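Local coordinates for protein acetaldehyde dehydrogenase (Acetylating) (Geobacillus thermoglucosidasius, PDB 5J78) that probably converts acetaldehyde, coenzyme A and NAD+ into acetyl-CoA and NADH, and in an ethanol-producing thermophile may run this reaction in reverse, at residues Q296-V309 with A335-E349. Sequence-based numbering, arbitrary orientation.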
loop_
_atom_site.group_PDB
_atom_site.type_symbol
_atom_site.label_atom_id
_atom_site.label_comp_id
_atom_site.label_asym_id
_atom_site.label_seq_id
_atom_site.Cartn_x
_atom_site.Cartn_y
_atom_site.Cartn_z
ATOM N N GLN A 296 20.700 -50.115 -6.253
ATOM C CA GLN A 296 21.540 -49.018 -5.772
ATOM C C GLN A 296 20.906 -48.257 -4.590
ATOM O O GLN A 296 21.401 -47.195 -4.184
ATOM C CB GLN A 296 21.851 -48.050 -6.933
ATOM C CG GLN A 296 22.726 -48.663 -8.036
ATOM C CD GLN A 296 23.374 -47.644 -8.990
ATOM O OE1 GLN A 296 23.827 -46.572 -8.571
ATOM N NE2 GLN A 296 23.437 -47.993 -10.279
ATOM N N GLY A 297 19.810 -48.786 -4.045
ATOM C CA GLY A 297 19.288 -48.288 -2.780
ATOM C C GLY A 297 17.925 -47.632 -2.799
ATOM O O GLY A 297 17.484 -47.095 -1.778
ATOM N N ALA A 298 17.238 -47.684 -3.934
ATOM C CA ALA A 298 15.889 -47.117 -4.020
ATOM C C ALA A 298 14.850 -48.078 -3.456
ATOM O O ALA A 298 14.918 -49.273 -3.712
ATOM C CB ALA A 298 15.530 -46.774 -5.466
ATOM N N TYR A 299 13.882 -47.530 -2.726
ATOM C CA TYR A 299 12.719 -48.260 -2.251
ATOM C C TYR A 299 11.437 -47.822 -2.967
ATOM O O TYR A 299 10.957 -46.701 -2.774
ATOM C CB TYR A 299 12.562 -48.054 -0.739
ATOM C CG TYR A 299 11.484 -48.902 -0.107
ATOM C CD1 TYR A 299 10.173 -48.448 -0.028
ATOM C CD2 TYR A 299 11.778 -50.153 0.425
ATOM C CE1 TYR A 299 9.164 -49.228 0.558
ATOM C CE2 TYR A 299 10.774 -50.947 1.017
ATOM C CZ TYR A 299 9.472 -50.475 1.079
ATOM O OH TYR A 299 8.471 -51.243 1.658
ATOM N N PHE A 300 10.882 -48.704 -3.789
ATOM C CA PHE A 300 9.634 -48.419 -4.496
ATOM C C PHE A 300 8.413 -48.635 -3.613
ATOM O O PHE A 300 8.147 -49.757 -3.163
ATOM C CB PHE A 300 9.511 -49.290 -5.745
ATOM C CG PHE A 300 10.335 -48.813 -6.888
ATOM C CD1 PHE A 300 11.701 -49.019 -6.905
ATOM C CD2 PHE A 300 9.743 -48.159 -7.959
ATOM C CE1 PHE A 300 12.466 -48.577 -7.960
ATOM C CE2 PHE A 300 10.497 -47.720 -9.024
ATOM C CZ PHE A 300 11.858 -47.924 -9.030
ATOM N N LEU A 301 7.671 -47.556 -3.386
ATOM C CA LEU A 301 6.476 -47.585 -2.552
ATOM C C LEU A 301 5.336 -48.323 -3.242
ATOM O O LEU A 301 5.153 -48.173 -4.442
ATOM C CB LEU A 301 6.012 -46.161 -2.224
ATOM C CG LEU A 301 6.998 -45.204 -1.567
ATOM C CD1 LEU A 301 6.413 -43.795 -1.539
ATOM C CD2 LEU A 301 7.348 -45.665 -0.157
ATOM N N ASN A 302 4.561 -49.105 -2.490
ATOM C CA ASN A 302 3.353 -49.705 -3.050
ATOM C C ASN A 302 2.224 -48.703 -2.865
ATOM O O ASN A 302 2.442 -47.626 -2.301
ATOM C CB ASN A 302 3.036 -51.065 -2.407
ATOM C CG ASN A 302 2.887 -50.998 -0.901
ATOM O OD1 ASN A 302 2.350 -50.035 -0.346
ATOM N ND2 ASN A 302 3.367 -52.039 -0.223
ATOM N N GLU A 303 1.029 -49.070 -3.316
ATOM C CA GLU A 303 -0.093 -48.137 -3.372
ATOM C C GLU A 303 -0.471 -47.613 -1.980
ATOM O O GLU A 303 -0.749 -46.430 -1.818
ATOM C CB GLU A 303 -1.310 -48.798 -4.037
ATOM C CG GLU A 303 -1.012 -49.676 -5.274
ATOM C CD GLU A 303 -0.395 -48.929 -6.444
ATOM O OE1 GLU A 303 -0.361 -47.678 -6.425
ATOM O OE2 GLU A 303 0.055 -49.605 -7.396
ATOM N N GLU A 304 -0.474 -48.492 -0.980
ATOM C CA GLU A 304 -0.785 -48.097 0.398
ATOM C C GLU A 304 0.317 -47.193 0.965
ATOM O O GLU A 304 0.032 -46.209 1.648
ATOM C CB GLU A 304 -0.965 -49.330 1.293
ATOM C CG GLU A 304 -1.227 -49.012 2.774
ATOM C CD GLU A 304 -0.986 -50.212 3.687
ATOM O OE1 GLU A 304 -0.785 -51.327 3.158
ATOM O OE2 GLU A 304 -0.983 -50.044 4.929
ATOM N N GLU A 305 1.574 -47.537 0.689
ATOM C CA GLU A 305 2.707 -46.716 1.111
ATOM C C GLU A 305 2.697 -45.346 0.416
ATOM O O GLU A 305 2.955 -44.325 1.052
ATOM C CB GLU A 305 4.029 -47.429 0.825
ATOM C CG GLU A 305 4.303 -48.620 1.727
ATOM C CD GLU A 305 5.489 -49.459 1.257
ATOM O OE1 GLU A 305 5.684 -49.586 0.029
ATOM O OE2 GLU A 305 6.233 -49.992 2.115
ATOM N N LYS A 306 2.409 -45.330 -0.884
ATOM C CA LYS A 306 2.343 -44.068 -1.633
ATOM C C LYS A 306 1.403 -43.085 -0.947
ATOM O O LYS A 306 1.739 -41.916 -0.701
ATOM C CB LYS A 306 1.864 -44.304 -3.071
ATOM C CG LYS A 306 2.959 -44.471 -4.103
ATOM C CD LYS A 306 2.375 -44.815 -5.490
ATOM C CE LYS A 306 2.787 -46.223 -5.940
ATOM N NZ LYS A 306 2.270 -46.605 -7.289
ATOM N N GLN A 307 0.216 -43.575 -0.622
ATOM C CA GLN A 307 -0.817 -42.715 -0.083
ATOM C C GLN A 307 -0.430 -42.213 1.296
ATOM O O GLN A 307 -0.690 -41.059 1.627
ATOM C CB GLN A 307 -2.159 -43.453 -0.061
ATOM C CG GLN A 307 -2.692 -43.808 -1.473
ATOM C CD GLN A 307 -2.404 -42.728 -2.549
ATOM O OE1 GLN A 307 -2.633 -41.534 -2.334
ATOM N NE2 GLN A 307 -1.900 -43.160 -3.709
ATOM N N LYS A 308 0.235 -43.045 2.089
ATOM C CA LYS A 308 0.710 -42.580 3.388
ATOM C C LYS A 308 1.775 -41.497 3.227
ATOM O O LYS A 308 1.731 -40.471 3.912
ATOM C CB LYS A 308 1.259 -43.744 4.214
ATOM C CG LYS A 308 0.157 -44.617 4.817
ATOM C CD LYS A 308 0.718 -45.786 5.625
ATOM C CE LYS A 308 -0.389 -46.685 6.150
ATOM N NZ LYS A 308 -1.086 -46.089 7.327
ATOM N N VAL A 309 2.733 -41.716 2.330
ATOM C CA VAL A 309 3.781 -40.724 2.120
ATOM C C VAL A 309 3.160 -39.428 1.544
ATOM O O VAL A 309 3.493 -38.332 1.990
ATOM C CB VAL A 309 4.892 -41.265 1.200
ATOM C CG1 VAL A 309 5.907 -40.147 0.825
ATOM C CG2 VAL A 309 5.614 -42.399 1.881
ATOM N N ALA A 335 5.566 -40.806 7.900
ATOM C CA ALA A 335 4.413 -41.282 7.155
ATOM C C ALA A 335 3.873 -42.560 7.791
ATOM O O ALA A 335 2.846 -43.069 7.359
ATOM C CB ALA A 335 4.769 -41.521 5.687
ATOM N N GLY A 336 4.563 -43.073 8.813
ATOM C CA GLY A 336 4.130 -44.286 9.492
ATOM C C GLY A 336 4.225 -45.552 8.665
ATOM O O GLY A 336 3.344 -46.421 8.719
ATOM N N ILE A 337 5.306 -45.666 7.903
ATOM C CA ILE A 337 5.595 -46.885 7.163
ATOM C C ILE A 337 6.972 -47.294 7.635
ATOM O O ILE A 337 7.667 -46.487 8.244
ATOM C CB ILE A 337 5.547 -46.671 5.622
ATOM C CG1 ILE A 337 6.798 -45.936 5.120
ATOM C CG2 ILE A 337 4.271 -45.897 5.221
ATOM C CD1 ILE A 337 6.842 -45.759 3.601
ATOM N N GLU A 338 7.385 -48.530 7.373
ATOM C CA GLU A 338 8.746 -48.920 7.736
ATOM C C GLU A 338 9.507 -49.431 6.524
ATOM O O GLU A 338 8.945 -50.089 5.638
ATOM C CB GLU A 338 8.740 -49.956 8.870
ATOM C CG GLU A 338 8.225 -51.321 8.528
ATOM C CD GLU A 338 8.679 -52.364 9.545
ATOM O OE1 GLU A 338 8.161 -52.336 10.684
ATOM O OE2 GLU A 338 9.561 -53.192 9.211
ATOM N N ILE A 339 10.797 -49.109 6.510
ATOM C CA ILE A 339 11.667 -49.356 5.366
ATOM C C ILE A 339 13.011 -49.820 5.874
ATOM O O ILE A 339 13.384 -49.513 7.004
ATOM C CB ILE A 339 11.888 -48.080 4.473
ATOM C CG1 ILE A 339 12.569 -46.967 5.268
ATOM C CG2 ILE A 339 10.581 -47.587 3.903
ATOM C CD1 ILE A 339 13.104 -45.843 4.397
ATOM N N PRO A 340 13.759 -50.540 5.033
ATOM C CA PRO A 340 15.103 -50.966 5.432
ATOM C C PRO A 340 16.028 -49.796 5.742
ATOM O O PRO A 340 15.890 -48.700 5.191
ATOM C CB PRO A 340 15.605 -51.750 4.211
ATOM C CG PRO A 340 14.380 -52.193 3.496
ATOM C CD PRO A 340 13.335 -51.133 3.754
ATOM N N SER A 341 16.982 -50.048 6.627
ATOM C CA SER A 341 17.879 -49.013 7.105
ATOM C C SER A 341 18.875 -48.584 6.041
ATOM O O SER A 341 19.494 -47.534 6.161
ATOM C CB SER A 341 18.635 -49.513 8.329
ATOM O OG SER A 341 19.493 -50.573 7.946
ATOM N N ASP A 342 19.040 -49.403 5.008
ATOM C CA ASP A 342 19.974 -49.078 3.935
ATOM C C ASP A 342 19.323 -48.314 2.755
ATOM O O ASP A 342 20.002 -47.966 1.793
ATOM C CB ASP A 342 20.641 -50.364 3.422
ATOM C CG ASP A 342 19.660 -51.317 2.744
ATOM O OD1 ASP A 342 18.438 -51.069 2.777
ATOM O OD2 ASP A 342 20.116 -52.330 2.176
ATOM N N VAL A 343 18.022 -48.060 2.822
ATOM C CA VAL A 343 17.334 -47.356 1.739
ATOM C C VAL A 343 17.925 -45.949 1.539
ATOM O O VAL A 343 18.122 -45.217 2.498
ATOM C CB VAL A 343 15.826 -47.255 2.017
ATOM C CG1 VAL A 343 15.133 -46.336 1.005
ATOM C CG2 VAL A 343 15.188 -48.625 1.981
ATOM N N LYS A 344 18.211 -45.575 0.294
ATOM C CA LYS A 344 18.807 -44.252 0.012
ATOM C C LYS A 344 17.804 -43.231 -0.513
ATOM O O LYS A 344 18.009 -42.018 -0.383
ATOM C CB LYS A 344 19.947 -44.378 -0.990
ATOM C CG LYS A 344 21.265 -44.827 -0.362
ATOM C CD LYS A 344 22.294 -45.093 -1.446
ATOM C CE LYS A 344 23.697 -44.634 -1.064
ATOM N NZ LYS A 344 24.414 -44.046 -2.247
ATOM N N LEU A 345 16.736 -43.718 -1.124
ATOM C CA LEU A 345 15.693 -42.842 -1.626
ATOM C C LEU A 345 14.429 -43.635 -1.831
ATOM O O LEU A 345 14.472 -44.835 -2.102
ATOM C CB LEU A 345 16.119 -42.159 -2.936
ATOM C CG LEU A 345 16.267 -43.009 -4.201
ATOM C CD1 LEU A 345 16.414 -42.129 -5.437
ATOM C CD2 LEU A 345 17.459 -43.931 -4.085
ATOM N N LEU A 346 13.312 -42.943 -1.656
ATOM C CA LEU A 346 11.989 -43.437 -1.964
ATOM C C LEU A 346 11.580 -43.071 -3.369
ATOM O O LEU A 346 11.759 -41.927 -3.785
ATOM C CB LEU A 346 10.973 -42.840 -0.988
ATOM C CG LEU A 346 11.301 -42.972 0.492
ATOM C CD1 LEU A 346 10.145 -42.411 1.338
ATOM C CD2 LEU A 346 11.566 -44.448 0.840
ATOM N N VAL A 347 10.999 -44.033 -4.077
ATOM C CA VAL A 347 10.510 -43.842 -5.434
ATOM C C VAL A 347 9.034 -44.233 -5.508
ATOM O O VAL A 347 8.589 -45.163 -4.828
ATOM C CB VAL A 347 11.305 -44.668 -6.449
ATOM C CG1 VAL A 347 10.758 -44.446 -7.859
ATOM C CG2 VAL A 347 12.785 -44.343 -6.370
ATOM N N ALA A 348 8.280 -43.513 -6.329
ATOM C CA ALA A 348 6.840 -43.728 -6.465
ATOM C C ALA A 348 6.417 -43.600 -7.911
ATOM O O ALA A 348 6.523 -42.521 -8.517
ATOM C CB ALA A 348 6.053 -42.738 -5.610
ATOM N N GLU A 349 5.913 -44.702 -8.451
ATOM C CA GLU A 349 5.430 -44.740 -9.819
ATOM C C GLU A 349 4.201 -43.861 -9.900
ATOM O O GLU A 349 3.353 -43.887 -9.014
ATOM C CB GLU A 349 5.131 -46.175 -10.244
ATOM C CG GLU A 349 4.817 -46.338 -11.715
ATOM C CD GLU A 349 4.888 -47.787 -12.163
ATOM O OE1 GLU A 349 5.665 -48.566 -11.565
ATOM O OE2 GLU A 349 4.167 -48.147 -13.117
HETATM O O HOH W 1 23.938 -46.253 -4.032
HETATM O O HOH W 2 6.641 -50.488 4.928
#
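Strand 298-300, an outermost strand, within this chain, of the parallel sheet, pairs here with its neighbour 345-349, while the loop leading into the second strand folds over one face. Tyr299 N donates to Leu345 O at 2.8 Å, Tyr299 O takes Val347 N from above its carbonyl plane, and Leu301 N reaches Val347 O at 2.9 Å, nearly in line with that C=O. Ahead of the strands, Lys344 N meets Gly297 O at 2.7 Å.

Phe300 and Val347 lie side by side on one face, with Val347 CG1 3.5 Å from Phe300 CE2 in a CH-pi contact over the ring. On the other face, chi1 of -173° sets Tyr299 CG trans to the main-chain nitrogen and carries the ring under the 337-343 loop. Ile339 CG2 sits over the ring centre, Pro340 CD approaches obliquely 3.8 Å from Tyr299 CE2, and Val343 CG1 packs on Tyr299 CB. Tyr299 OH donates to the syn lone pair of Glu305 OE2, 2.6 Å away, while Glu305 closes a capping box with Asn302. A phenylalanine here lacks the hydroxyl, and the Glu305 carboxylate would probably be less firmly fixed.

Beyond the ring, Ile337 CD1 touches both Leu301 CD2 (3.8 Å) and Val309 CG2. The two parallel neighbours are linked through helices 303-313 and 328-335, an alpha/beta connection as in the Rossmann-like catalytic domain of aldehyde dehydrogenases.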